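Local atomic coordinates of DNA polymerase sliding clamp (Archaeoglobus fulgidus, PDB entry 1RWZ), a protein that probably encircles DNA as a ring of three identical subunits, tethering DNA polymerase and other replication proteins to the template as a moving platform. Residues E94-V99 with E105-L110; E9-V14 with D85-I90; R16-L21 with A25-L30. All coordinates share one frame; numbering follows the deposited sequence.

Contact 1 is a beta hairpin at the edge of the subunit, partly buried and built on backbone hydrogen bonds. Contacts 2 and 3 are small, wholly buried and purely apolar. They share helix 8-19, whose earlier part meets strand 86-91 in contact 2 and whose last part meets strand 24-30 in contact 3, a strand of a different sheet. Contacts 1 and 2 belong to one sheet and touch each other: Val99 packs on Val87 and Leu89, and strands 86-91 and 96-101 are neighbours. Contact 3 touches contact 1 nowhere, their nearest atoms lying about 6 Å apart. The polar chemistry belongs to the hairpin, whose outer strand pairs with another subunit.

Contact 1: residues E94-V99 with E105-L110; sequences ESTLKV and EYKVAL
Leu97 and Val108, and after them Val99 and Tyr106, are hydrogen-bonded pairs of an antiparallel beta hairpin; with Leu110 N to Ser95 O, five backbone bonds join 94-99 to 105-110. Leu97 N lies 2.9 Å from Val108 O, with a return bond from Val108 N to Leu97 O, and Val99 N is 2.7 Å from Tyr106 O. Past the paired strands Leu110 N still donates to Ser95 O at 2.7 Å, from well above the carbonyl plane. A water also donates to Ser95 O and, on its other hydrogen, to Leu110 O, bridging this end of the hairpin.

Apolar contacts gather on the face of Leu97, Val99, Tyr106 and Val108. Leu97 CB lies 3.8 Å from Val108 CG1 and also meets Leu110 CD2, which comes from just beyond the strand. Val99 CG2 sits at the edge of the Tyr106 ring, in its plane, 3.8 Å from Tyr106 CD2; Tyr106 CG is anti to its backbone nitrogen (chi1 170°), which lays the ring alongside Val99. Helix 71-78 packs on this face through Ile74 and Ile77.

The face of Thr96, Lys98, Lys107 and Ala109 carries the charged groups. Lys98 and Lys107 extend side by side, CE to CE 3.8 Å, and Glu105 brings OE2 to 4.3 Å from Lys98 NZ, longer than a salt bridge but near enough that it may offset some of the repulsion between the two ammonium groups. Lys98 NZ also has a long, weak ion pair with Glu92.

Residues 105-108 also pair with a strand of the second subunit, and Tyr106 OH bonds to Asp170 of that subunit. The strand therefore spends one backbone edge on the hairpin and the other on its neighbour, so that main-chain hydrogen bonding carries the sheet across the subunit boundary of the ring.

Contact 2: residues E9-V14 with D85-I90; sequences ELLKTV and DLVELI
Leu11 reaches from helix 8-19 to Val87 and Leu89, joining helix to sheet within the N-terminal domain of the sliding-clamp fold, in which, as in other sliding clamps, helices line the central hole and beta sheets form the outer layer. These three buried residues make the whole contact, and no hydrogen bond crosses it. The two backbones stay well apart, the closest CA atoms being those of Leu11 and Val87 at 7.8 Å, and the gap is spanned by side chains.

Leu11 gives up the most surface. Its CG stands anti to the backbone N (chi1 179°), which carries the branched end out from the helix toward the strand, and a single methyl, CD2, does all the touching. Val87 and Leu89 stand two residues apart on strand 86-91, so both point to the helix side, while Glu88 between them points away. Val87 meets the leucine nearly at a right angle, offering CG1; Leu89 comes in at a slant from farther along the strand.

The same cluster extends through the sheet's neighbouring strands: Met6 of strand 2-7 touches Leu11 and Leu89, and strand 96-101 adds its own side chains. Leu11 thus rests on a surface drawn from more than one strand. Its CD2 is 3.8 Å from Val87 CG1 and, more loosely, 4.2 Å from Leu89 CD2.

Contact 3: residues R16-L21 with A25-L30; sequences RAIVAL and ARIHFL
Ile18 divides its two branches between Ala25 and Ile27, turning from the last part of helix 8-19 toward strand 24-30. With chi1 at -64°, its CG2 is anti to the backbone N and its CG1 lies beside that N, which sends CG2 toward Ala25 and leaves CG1 to carry CD1 toward Ile27.

The short arm meets Ala25 methyl to methyl, Ile18 CG2 lying 4.0 Å from Ala25 CB. Both residues direct their CB toward the opposite segment here, yet Ile18 CA and Ala25 CA remain 8.0 Å apart.

The long arm is extended and brings Ile18 CD1 to within 4.4 Å of Ile27 CD1, a looser approach. Ile27 does not start out facing the helix; its own chain is bent at chi2 (-57°), and its end methyl comes nearer the helix than its CB does. Arg26, between the two apolar residues, lies on the other side of the strand, where its guanidinium group bonds to the backbone O of Arg117.

Other elements close round the same side chains: Met71 of helix 71-78 and Ser36 of strand 33-39 touch Ile18, and Ile67 and Val69 of strand 65-70 touch Ile27. Helix and strand follow each other through a short turn, the helix packed on the inner face of an antiparallel sheet, the arrangement typical of DNA-clamp domains, whose helices face the hole of the ring.

Contact 1: residues E94-V99 with E105-L110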
ATOM      1  N   GLU A  94      12.442  24.417 -30.340  1.00 40.71           N
ATOM      2  CA  GLU A  94      12.017  25.241 -29.216  1.00 40.20           C
ATOM      3  C   GLU A  94      10.581  24.950 -28.813  1.00 38.44           C
ATOM      4  O   GLU A  94      10.097  25.468 -27.806  1.00 38.98           O
ATOM      5  CB  GLU A  94      12.147  26.725 -29.567  1.00 42.30           C
ATOM      6  CG  GLU A  94      13.575  27.212 -29.739  1.00 44.78           C
ATOM      7  CD  GLU A  94      13.645  28.699 -30.024  1.00 46.29           C
ATOM      8  OE1 GLU A  94      13.116  29.487 -29.210  1.00 47.33           O
ATOM      9  OE2 GLU A  94      14.229  29.080 -31.061  1.00 47.75           O
ATOM     10  N   SER A  95       9.902  24.113 -29.591  1.00 35.79           N
ATOM     11  CA  SER A  95       8.509  23.791 -29.304  1.00 32.92           C
ATOM     12  C   SER A  95       8.256  22.382 -28.782  1.00 29.90           C
ATOM     13  O   SER A  95       7.174  22.106 -28.270  1.00 28.93           O
ATOM     14  CB  SER A  95       7.661  24.011 -30.557  1.00 34.07           C
ATOM     15  OG  SER A  95       8.067  23.140 -31.597  1.00 36.00           O
ATOM     16  N   THR A  96       9.240  21.495 -28.898  1.00 27.17           N
ATOM     17  CA  THR A  96       9.047  20.119 -28.448  1.00 24.35           C
ATOM     18  C   THR A  96      10.143  19.531 -27.562  1.00 22.41           C
ATOM     19  O   THR A  96      11.330  19.687 -27.838  1.00 21.37           O
ATOM     20  CB  THR A  96       8.890  19.172 -29.650  1.00 25.67           C
ATOM     21  OG1 THR A  96       7.849  19.653 -30.507  1.00 26.82           O
ATOM     22  CG2 THR A  96       8.549  17.767 -29.177  1.00 25.01           C
ATOM     23  N   LEU A  97       9.717  18.841 -26.511  1.00 20.31           N
ATOM     24  CA  LEU A  97      10.625  18.165 -25.591  1.00 19.73           C
ATOM     25  C   LEU A  97      10.395  16.667 -25.752  1.00 19.45           C
ATOM     26  O   LEU A  97       9.259  16.199 -25.655  1.00 19.57           O
ATOM     27  CB  LEU A  97      10.330  18.553 -24.141  1.00 18.45           C
ATOM     28  CG  LEU A  97      11.008  17.707 -23.054  1.00 18.99           C
ATOM     29  CD1 LEU A  97      12.521  17.892 -23.111  1.00 17.94           C
ATOM     30  CD2 LEU A  97      10.476  18.112 -21.689  1.00 18.87           C
ATOM     31  N   LYS A  98      11.464  15.926 -26.013  1.00 19.35           N
ATOM     32  CA  LYS A  98      11.361  14.478 -26.151  1.00 20.14           C
ATOM     33  C   LYS A  98      11.878  13.850 -24.866  1.00 19.80           C
ATOM     34  O   LYS A  98      12.919  14.255 -24.344  1.00 18.61           O
ATOM     35  CB  LYS A  98      12.196  13.975 -27.330  1.00 22.17           C
ATOM     36  CG  LYS A  98      11.699  14.412 -28.696  1.00 25.03           C
ATOM     37  CD  LYS A  98      12.534  13.773 -29.799  1.00 27.17           C
ATOM     38  CE  LYS A  98      12.061  14.201 -31.176  1.00 29.33           C
ATOM     39  NZ  LYS A  98      12.900  13.599 -32.255  1.00 30.55           N
ATOM     40  N   VAL A  99      11.137  12.876 -24.351  1.00 18.46           N
ATOM     41  CA  VAL A  99      11.519  12.178 -23.132  1.00 18.57           C
ATOM     42  C   VAL A  99      11.583  10.704 -23.497  1.00 18.86           C
ATOM     43  O   VAL A  99      10.562  10.092 -23.804  1.00 18.93           O
ATOM     44  CB  VAL A  99      10.476  12.384 -22.018  1.00 18.61           C
ATOM     45  CG1 VAL A  99      10.921  11.677 -20.744  1.00 18.31           C
ATOM     46  CG2 VAL A  99      10.282  13.870 -21.767  1.00 18.27           C
ATOM     47  N   GLU A 105       9.088   6.755 -26.200  1.00 20.15           N
ATOM     48  CA  GLU A 105       9.480   8.121 -26.514  1.00 21.76           C
ATOM     49  C   GLU A 105       8.239   8.991 -26.363  1.00 22.27           C
ATOM     50  O   GLU A 105       7.253   8.815 -27.083  1.00 20.81           O
ATOM     51  CB  GLU A 105      10.021   8.258 -27.936  1.00 23.56           C
ATOM     52  CG  GLU A 105      10.383   9.703 -28.284  1.00 27.60           C
ATOM     53  CD  GLU A 105      10.979   9.858 -29.668  1.00 30.26           C
ATOM     54  OE1 GLU A 105      12.035   9.252 -29.934  1.00 32.74           O
ATOM     55  OE2 GLU A 105      10.392  10.590 -30.494  1.00 32.25           O
ATOM     56  N   TYR A 106       8.295   9.909 -25.404  1.00 22.73           N
ATOM     57  CA  TYR A 106       7.208  10.838 -25.121  1.00 23.49           C
ATOM     58  C   TYR A 106       7.589  12.186 -25.722  1.00 23.76           C
ATOM     59  O   TYR A 106       8.743  12.607 -25.631  1.00 22.50           O
ATOM     60  CB  TYR A 106       7.029  10.967 -23.601  1.00 25.06           C
ATOM     61  CG  TYR A 106       6.090  12.066 -23.143  1.00 27.37           C
ATOM     62  CD1 TYR A 106       4.719  11.994 -23.393  1.00 28.04           C
ATOM     63  CD2 TYR A 106       6.573  13.173 -22.437  1.00 27.99           C
ATOM     64  CE1 TYR A 106       3.850  12.995 -22.952  1.00 28.95           C
ATOM     65  CE2 TYR A 106       5.713  14.180 -21.992  1.00 28.98           C
ATOM     66  CZ  TYR A 106       4.353  14.084 -22.251  1.00 29.00           C
ATOM     67  OH  TYR A 106       3.495  15.062 -21.799  1.00 29.91           O
ATOM     68  N   LYS A 107       6.632  12.846 -26.367  1.00 24.11           N
ATOM     69  CA  LYS A 107       6.876  14.159 -26.957  1.00 24.64           C
ATOM     70  C   LYS A 107       5.850  15.106 -26.364  1.00 24.12           C
ATOM     71  O   LYS A 107       4.652  14.837 -26.427  1.00 23.11           O
ATOM     72  CB  LYS A 107       6.691  14.136 -28.476  1.00 26.16           C
ATOM     73  CG  LYS A 107       7.759  13.402 -29.261  1.00 28.98           C
ATOM     74  CD  LYS A 107       7.469  13.518 -30.750  1.00 31.06           C
ATOM     75  CE  LYS A 107       8.568  12.893 -31.590  1.00 32.83           C
ATOM     76  NZ  LYS A 107       8.273  13.011 -33.048  1.00 34.05           N
ATOM     77  N   VAL A 108       6.306  16.202 -25.771  1.00 23.51           N
ATOM     78  CA  VAL A 108       5.371  17.157 -25.202  1.00 23.82           C
ATOM     79  C   VAL A 108       5.671  18.546 -25.730  1.00 23.98           C
ATOM     80  O   VAL A 108       6.830  18.917 -25.917  1.00 23.10           O
ATOM     81  CB  VAL A 108       5.420  17.174 -23.652  1.00 24.72           C
ATOM     82  CG1 VAL A 108       6.790  17.601 -23.170  1.00 24.09           C
ATOM     83  CG2 VAL A 108       4.345  18.113 -23.112  1.00 25.55           C
ATOM     84  N   ALA A 109       4.614  19.304 -25.996  1.00 24.11           N
ATOM     85  CA  ALA A 109       4.775  20.655 -26.498  1.00 24.62           C
ATOM     86  C   ALA A 109       5.304  21.533 -25.375  1.00 24.48           C
ATOM     87  O   ALA A 109       4.816  21.477 -24.247  1.00 24.67           O
ATOM     88  CB  ALA A 109       3.438  21.191 -27.000  1.00 24.43           C
ATOM     89  N   LEU A 110       6.316  22.331 -25.686  1.00 25.17           N
ATOM     90  CA  LEU A 110       6.893  23.233 -24.705  1.00 26.20           C
ATOM     91  C   LEU A 110       6.023  24.480 -24.602  1.00 27.20           C
ATOM     92  O   LEU A 110       5.201  24.750 -25.483  1.00 27.00           O
ATOM     93  CB  LEU A 110       8.316  23.614 -25.115  1.00 26.01           C
ATOM     94  CG  LEU A 110       9.329  22.470 -25.007  1.00 26.18           C
ATOM     95  CD1 LEU A 110      10.665  22.900 -25.588  1.00 27.03           C
ATOM     96  CD2 LEU A 110       9.479  22.069 -23.545  1.00 26.19           C
TER
HETATM   97  O   HOH W   1       5.487  24.364 -28.371  1.00 50.09           O

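Contact 2: residues E9-V14 with D85-I90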
ATOM      1  N   GLU A   9      15.192   8.226 -11.231  1.00 15.48           N
ATOM      2  CA  GLU A   9      14.964   8.771  -9.899  1.00 16.38           C
ATOM      3  C   GLU A   9      15.293  10.259  -9.859  1.00 15.56           C
ATOM      4  O   GLU A   9      14.595  11.039  -9.205  1.00 15.29           O
ATOM      5  CB  GLU A   9      15.804   8.021  -8.858  1.00 18.29           C
ATOM      6  CG  GLU A   9      15.632   8.547  -7.436  1.00 20.83           C
ATOM      7  CD  GLU A   9      16.476   7.799  -6.416  1.00 24.23           C
ATOM      8  OE1 GLU A   9      17.556   7.291  -6.788  1.00 24.05           O
ATOM      9  OE2 GLU A   9      16.067   7.738  -5.235  1.00 25.65           O
ATOM     10  N   LEU A  10      16.347  10.664 -10.559  1.00 14.53           N
ATOM     11  CA  LEU A  10      16.720  12.075 -10.563  1.00 14.49           C
ATOM     12  C   LEU A  10      15.612  12.914 -11.189  1.00 14.59           C
ATOM     13  O   LEU A  10      15.203  13.937 -10.633  1.00 15.61           O
ATOM     14  CB  LEU A  10      18.032  12.276 -11.324  1.00 14.39           C
ATOM     15  CG  LEU A  10      18.625  13.689 -11.376  1.00 14.14           C
ATOM     16  CD1 LEU A  10      18.728  14.281  -9.966  1.00 14.12           C
ATOM     17  CD2 LEU A  10      19.997  13.618 -12.028  1.00 14.03           C
ATOM     18  N   LEU A  11      15.103  12.481 -12.335  1.00 14.39           N
ATOM     19  CA  LEU A  11      14.039  13.239 -12.991  1.00 14.58           C
ATOM     20  C   LEU A  11      12.751  13.243 -12.161  1.00 14.97           C
ATOM     21  O   LEU A  11      12.112  14.285 -11.990  1.00 14.57           O
ATOM     22  CB  LEU A  11      13.756  12.666 -14.384  1.00 15.68           C
ATOM     23  CG  LEU A  11      12.641  13.349 -15.193  1.00 16.16           C
ATOM     24  CD1 LEU A  11      12.895  14.844 -15.284  1.00 18.25           C
ATOM     25  CD2 LEU A  11      12.581  12.751 -16.583  1.00 18.18           C
ATOM     26  N   LYS A  12      12.379  12.082 -11.639  1.00 14.60           N
ATOM     27  CA  LYS A  12      11.152  11.961 -10.850  1.00 15.74           C
ATOM     28  C   LYS A  12      11.171  12.825  -9.593  1.00 16.34           C
ATOM     29  O   LYS A  12      10.194  13.513  -9.274  1.00 15.97           O
ATOM     30  CB  LYS A  12      10.922  10.492 -10.468  1.00 16.69           C
ATOM     31  CG  LYS A  12      10.659   9.579 -11.674  1.00 18.69           C
ATOM     32  CD  LYS A  12      10.796   8.091 -11.328  1.00 20.04           C
ATOM     33  CE  LYS A  12       9.705   7.592 -10.387  1.00 22.21           C
ATOM     34  NZ  LYS A  12       8.369   7.530 -11.048  1.00 22.74           N
ATOM     35  N   THR A  13      12.293  12.801  -8.886  1.00 15.38           N
ATOM     36  CA  THR A  13      12.418  13.564  -7.653  1.00 16.74           C
ATOM     37  C   THR A  13      12.416  15.073  -7.859  1.00 16.55           C
ATOM     38  O   THR A  13      11.728  15.796  -7.132  1.00 17.13           O
ATOM     39  CB  THR A  13      13.686  13.134  -6.882  1.00 17.22           C
ATOM     40  OG1 THR A  13      13.517  11.784  -6.436  1.00 18.99           O
ATOM     41  CG2 THR A  13      13.917  14.030  -5.670  1.00 17.89           C
ATOM     42  N   VAL A  14      13.164  15.555  -8.846  1.00 15.59           N
ATOM     43  CA  VAL A  14      13.220  16.988  -9.106  1.00 17.14           C
ATOM     44  C   VAL A  14      11.890  17.489  -9.674  1.00 16.90           C
ATOM     45  O   VAL A  14      11.457  18.607  -9.384  1.00 16.39           O
ATOM     46  CB  VAL A  14      14.371  17.326 -10.071  1.00 17.96           C
ATOM     47  CG1 VAL A  14      14.310  18.783 -10.474  1.00 20.48           C
ATOM     48  CG2 VAL A  14      15.710  17.038  -9.383  1.00 18.23           C
ATOM     49  N   ASP A  85      15.264   3.348 -14.480  1.00 27.92           N
ATOM     50  CA  ASP A  85      15.324   3.581 -15.920  1.00 26.68           C
ATOM     51  C   ASP A  85      16.298   4.731 -16.148  1.00 24.58           C
ATOM     52  O   ASP A  85      16.497   5.561 -15.260  1.00 24.65           O
ATOM     53  CB  ASP A  85      13.959   4.034 -16.455  1.00 27.98           C
ATOM     54  CG  ASP A  85      12.987   2.893 -16.663  1.00 30.12           C
ATOM     55  OD1 ASP A  85      11.765   3.170 -16.706  1.00 31.14           O
ATOM     56  OD2 ASP A  85      13.434   1.734 -16.801  1.00 30.84           O
ATOM     57  N   LEU A  86      16.926   4.768 -17.319  1.00 22.63           N
ATOM     58  CA  LEU A  86      17.786   5.894 -17.659  1.00 20.85           C
ATOM     59  C   LEU A  86      16.870   6.701 -18.566  1.00 20.12           C
ATOM     60  O   LEU A  86      16.187   6.132 -19.423  1.00 20.08           O
ATOM     61  CB  LEU A  86      19.031   5.473 -18.443  1.00 22.13           C
ATOM     62  CG  LEU A  86      20.291   5.118 -17.652  1.00 22.43           C
ATOM     63  CD1 LEU A  86      21.468   5.017 -18.617  1.00 22.88           C
ATOM     64  CD2 LEU A  86      20.570   6.182 -16.602  1.00 21.53           C
ATOM     65  N   VAL A  87      16.834   8.014 -18.378  1.00 18.29           N
ATOM     66  CA  VAL A  87      15.964   8.849 -19.191  1.00 17.27           C
ATOM     67  C   VAL A  87      16.755   9.868 -19.990  1.00 16.39           C
ATOM     68  O   VAL A  87      17.659  10.514 -19.462  1.00 15.94           O
ATOM     69  CB  VAL A  87      14.954   9.616 -18.313  1.00 17.89           C
ATOM     70  CG1 VAL A  87      13.924  10.314 -19.198  1.00 18.65           C
ATOM     71  CG2 VAL A  87      14.284   8.668 -17.336  1.00 18.55           C
ATOM     72  N   GLU A  88      16.414  10.009 -21.265  1.00 15.95           N
ATOM     73  CA  GLU A  88      17.082  10.976 -22.122  1.00 16.43           C
ATOM     74  C   GLU A  88      16.100  12.102 -22.439  1.00 17.33           C
ATOM     75  O   GLU A  88      14.939  11.852 -22.769  1.00 16.74           O
ATOM     76  CB  GLU A  88      17.562  10.311 -23.420  1.00 17.20           C
ATOM     77  CG  GLU A  88      18.250  11.261 -24.403  1.00 18.04           C
ATOM     78  CD  GLU A  88      18.879  10.538 -25.586  1.00 19.71           C
ATOM     79  OE1 GLU A  88      18.396   9.445 -25.939  1.00 20.24           O
ATOM     80  OE2 GLU A  88      19.848  11.066 -26.170  1.00 21.36           O
ATOM     81  N   LEU A  89      16.562  13.340 -22.301  1.00 16.69           N
ATOM     82  CA  LEU A  89      15.732  14.503 -22.598  1.00 17.08           C
ATOM     83  C   LEU A  89      16.351  15.168 -23.809  1.00 17.54           C
ATOM     84  O   LEU A  89      17.557  15.414 -23.839  1.00 16.07           O
ATOM     85  CB  LEU A  89      15.722  15.489 -21.426  1.00 17.23           C
ATOM     86  CG  LEU A  89      15.220  14.980 -20.074  1.00 18.41           C
ATOM     87  CD1 LEU A  89      15.288  16.114 -19.055  1.00 18.04           C
ATOM     88  CD2 LEU A  89      13.796  14.462 -20.206  1.00 19.18           C
ATOM     89  N   ILE A  90      15.530  15.456 -24.810  1.00 17.83           N
ATOM     90  CA  ILE A  90      16.025  16.089 -26.022  1.00 19.11           C
ATOM     91  C   ILE A  90      15.155  17.262 -26.448  1.00 20.27           C
ATOM     92  O   ILE A  90      13.928  17.177 -26.427  1.00 19.39           O
ATOM     93  CB  ILE A  90      16.064  15.093 -27.205  1.00 20.13           C
ATOM     94  CG1 ILE A  90      16.970  13.903 -26.873  1.00 20.40           C
ATOM     95  CG2 ILE A  90      16.562  15.799 -28.459  1.00 20.34           C
ATOM     96  CD1 ILE A  90      16.938  12.813 -27.932  1.00 22.82           C
TER

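Contact 3: residues R16-L21 with A25-L30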
ATOM      1  N   ARG A  16       8.953  16.179  -9.010  1.00 17.07           N
ATOM      2  CA  ARG A  16       8.030  16.195  -7.881  1.00 18.32           C
ATOM      3  C   ARG A  16       8.273  17.400  -6.974  1.00 18.10           C
ATOM      4  O   ARG A  16       7.324  17.994  -6.456  1.00 18.02           O
ATOM      5  CB  ARG A  16       8.160  14.913  -7.058  1.00 19.95           C
ATOM      6  CG  ARG A  16       7.206  14.860  -5.870  1.00 23.86           C
ATOM      7  CD  ARG A  16       7.262  13.523  -5.157  1.00 26.86           C
ATOM      8  NE  ARG A  16       6.320  13.464  -4.042  1.00 31.38           N
ATOM      9  CZ  ARG A  16       6.137  12.392  -3.277  1.00 33.05           C
ATOM     10  NH1 ARG A  16       6.836  11.287  -3.507  1.00 34.46           N
ATOM     11  NH2 ARG A  16       5.253  12.420  -2.287  1.00 34.60           N
ATOM     12  N   ALA A  17       9.542  17.757  -6.786  1.00 17.29           N
ATOM     13  CA  ALA A  17       9.894  18.886  -5.928  1.00 17.53           C
ATOM     14  C   ALA A  17       9.358  20.206  -6.471  1.00 17.59           C
ATOM     15  O   ALA A  17       8.924  21.066  -5.705  1.00 17.81           O
ATOM     16  CB  ALA A  17      11.411  18.968  -5.767  1.00 17.70           C
ATOM     17  N   ILE A  18       9.391  20.361  -7.790  1.00 17.35           N
ATOM     18  CA  ILE A  18       8.921  21.589  -8.423  1.00 18.32           C
ATOM     19  C   ILE A  18       7.401  21.661  -8.518  1.00 18.94           C
ATOM     20  O   ILE A  18       6.807  22.690  -8.198  1.00 18.91           O
ATOM     21  CB  ILE A  18       9.509  21.744  -9.845  1.00 18.47           C
ATOM     22  CG1 ILE A  18      11.030  21.901  -9.763  1.00 18.28           C
ATOM     23  CG2 ILE A  18       8.904  22.959 -10.542  1.00 19.12           C
ATOM     24  CD1 ILE A  18      11.717  21.919 -11.112  1.00 18.72           C
ATOM     25  N   VAL A  19       6.774  20.569  -8.947  1.00 18.55           N
ATOM     26  CA  VAL A  19       5.322  20.555  -9.102  1.00 20.00           C
ATOM     27  C   VAL A  19       4.608  20.714  -7.761  1.00 20.31           C
ATOM     28  O   VAL A  19       3.418  21.030  -7.710  1.00 20.59           O
ATOM     29  CB  VAL A  19       4.844  19.256  -9.820  1.00 19.92           C
ATOM     30  CG1 VAL A  19       4.878  18.079  -8.867  1.00 19.87           C
ATOM     31  CG2 VAL A  19       3.444  19.462 -10.391  1.00 21.10           C
ATOM     32  N   ALA A  20       5.334  20.499  -6.670  1.00 21.00           N
ATOM     33  CA  ALA A  20       4.750  20.651  -5.347  1.00 21.41           C
ATOM     34  C   ALA A  20       4.286  22.099  -5.167  1.00 21.82           C
ATOM     35  O   ALA A  20       3.336  22.368  -4.431  1.00 21.98           O
ATOM     36  CB  ALA A  20       5.776  20.293  -4.276  1.00 22.20           C
ATOM     37  N   LEU A  21       4.956  23.024  -5.850  1.00 21.81           N
ATOM     38  CA  LEU A  21       4.615  24.441  -5.746  1.00 22.70           C
ATOM     39  C   LEU A  21       3.957  25.054  -6.978  1.00 22.87           C
ATOM     40  O   LEU A  21       3.065  25.889  -6.842  1.00 23.27           O
ATOM     41  CB  LEU A  21       5.861  25.269  -5.400  1.00 22.41           C
ATOM     42  CG  LEU A  21       6.575  24.987  -4.075  1.00 22.95           C
ATOM     43  CD1 LEU A  21       7.652  26.049  -3.862  1.00 23.20           C
ATOM     44  CD2 LEU A  21       5.583  24.998  -2.922  1.00 23.71           C
ATOM     45  N   ALA A  25       6.867  25.834 -15.222  1.00 22.60           N
ATOM     46  CA  ALA A  25       8.138  26.376 -14.773  1.00 21.98           C
ATOM     47  C   ALA A  25       9.144  26.547 -15.894  1.00 21.27           C
ATOM     48  O   ALA A  25       9.082  25.859 -16.916  1.00 21.64           O
ATOM     49  CB  ALA A  25       8.726  25.478 -13.685  1.00 21.92           C
ATOM     50  N   ARG A  26      10.069  27.483 -15.700  1.00 20.33           N
ATOM     51  CA  ARG A  26      11.124  27.717 -16.672  1.00 20.42           C
ATOM     52  C   ARG A  26      12.283  26.821 -16.265  1.00 20.10           C
ATOM     53  O   ARG A  26      12.691  26.827 -15.104  1.00 19.75           O
ATOM     54  CB  ARG A  26      11.614  29.166 -16.636  1.00 22.49           C
ATOM     55  CG  ARG A  26      10.674  30.204 -17.224  1.00 25.41           C
ATOM     56  CD  ARG A  26      11.438  31.514 -17.435  1.00 28.26           C
ATOM     57  NE  ARG A  26      10.564  32.636 -17.764  1.00 30.26           N
ATOM     58  CZ  ARG A  26       9.613  33.097 -16.959  1.00 30.86           C
ATOM     59  NH1 ARG A  26       9.417  32.528 -15.779  1.00 30.62           N
ATOM     60  NH2 ARG A  26       8.864  34.127 -17.331  1.00 31.49           N
ATOM     61  N   ILE A  27      12.805  26.053 -17.211  1.00 19.18           N
ATOM     62  CA  ILE A  27      13.936  25.174 -16.937  1.00 19.20           C
ATOM     63  C   ILE A  27      15.122  25.691 -17.734  1.00 19.07           C
ATOM     64  O   ILE A  27      15.057  25.800 -18.958  1.00 19.58           O
ATOM     65  CB  ILE A  27      13.654  23.722 -17.369  1.00 19.17           C
ATOM     66  CG1 ILE A  27      12.371  23.218 -16.702  1.00 19.75           C
ATOM     67  CG2 ILE A  27      14.848  22.841 -17.016  1.00 19.84           C
ATOM     68  CD1 ILE A  27      12.380  23.290 -15.205  1.00 20.71           C
ATOM     69  N   HIS A  28      16.203  26.011 -17.034  1.00 19.17           N
ATOM     70  CA  HIS A  28      17.398  26.533 -17.674  1.00 19.14           C
ATOM     71  C   HIS A  28      18.465  25.463 -17.825  1.00 19.86           C
ATOM     72  O   HIS A  28      18.847  24.817 -16.848  1.00 18.96           O
ATOM     73  CB  HIS A  28      17.991  27.676 -16.843  1.00 20.64           C
ATOM     74  CG  HIS A  28      17.028  28.783 -16.550  1.00 22.22           C
ATOM     75  ND1 HIS A  28      16.776  29.807 -17.439  1.00 23.70           N
ATOM     76  CD2 HIS A  28      16.241  29.018 -15.473  1.00 22.11           C
ATOM     77  CE1 HIS A  28      15.875  30.624 -16.922  1.00 23.24           C
ATOM     78  NE2 HIS A  28      15.534  30.168 -15.731  1.00 24.48           N
ATOM     79  N   PHE A  29      18.935  25.270 -19.051  1.00 18.90           N
ATOM     80  CA  PHE A  29      20.010  24.328 -19.298  1.00 19.57           C
ATOM     81  C   PHE A  29      21.238  25.206 -19.475  1.00 20.02           C
ATOM     82  O   PHE A  29      21.452  25.799 -20.537  1.00 20.52           O
ATOM     83  CB  PHE A  29      19.747  23.496 -20.550  1.00 19.86           C
ATOM     84  CG  PHE A  29      18.720  22.424 -20.347  1.00 20.23           C
ATOM     85  CD1 PHE A  29      17.363  22.712 -20.452  1.00 20.45           C
ATOM     86  CD2 PHE A  29      19.107  21.133 -20.004  1.00 20.58           C
ATOM     87  CE1 PHE A  29      16.405  21.726 -20.216  1.00 20.80           C
ATOM     88  CE2 PHE A  29      18.158  20.140 -19.767  1.00 20.57           C
ATOM     89  CZ  PHE A  29      16.805  20.436 -19.873  1.00 21.65           C
ATOM     90  N   LEU A  30      22.024  25.308 -18.409  1.00 19.92           N
ATOM     91  CA  LEU A  30      23.224  26.137 -18.405  1.00 21.01           C
ATOM     92  C   LEU A  30      24.472  25.299 -18.617  1.00 21.26           C
ATOM     93  O   LEU A  30      24.434  24.077 -18.508  1.00 21.12           O
ATOM     94  CB  LEU A  30      23.327  26.877 -17.071  1.00 21.16           C
ATOM     95  CG  LEU A  30      22.055  27.583 -16.592  1.00 22.18           C
ATOM     96  CD1 LEU A  30      22.294  28.154 -15.205  1.00 22.86           C
ATOM     97  CD2 LEU A  30      21.661  28.678 -17.572  1.00 23.10           C
TER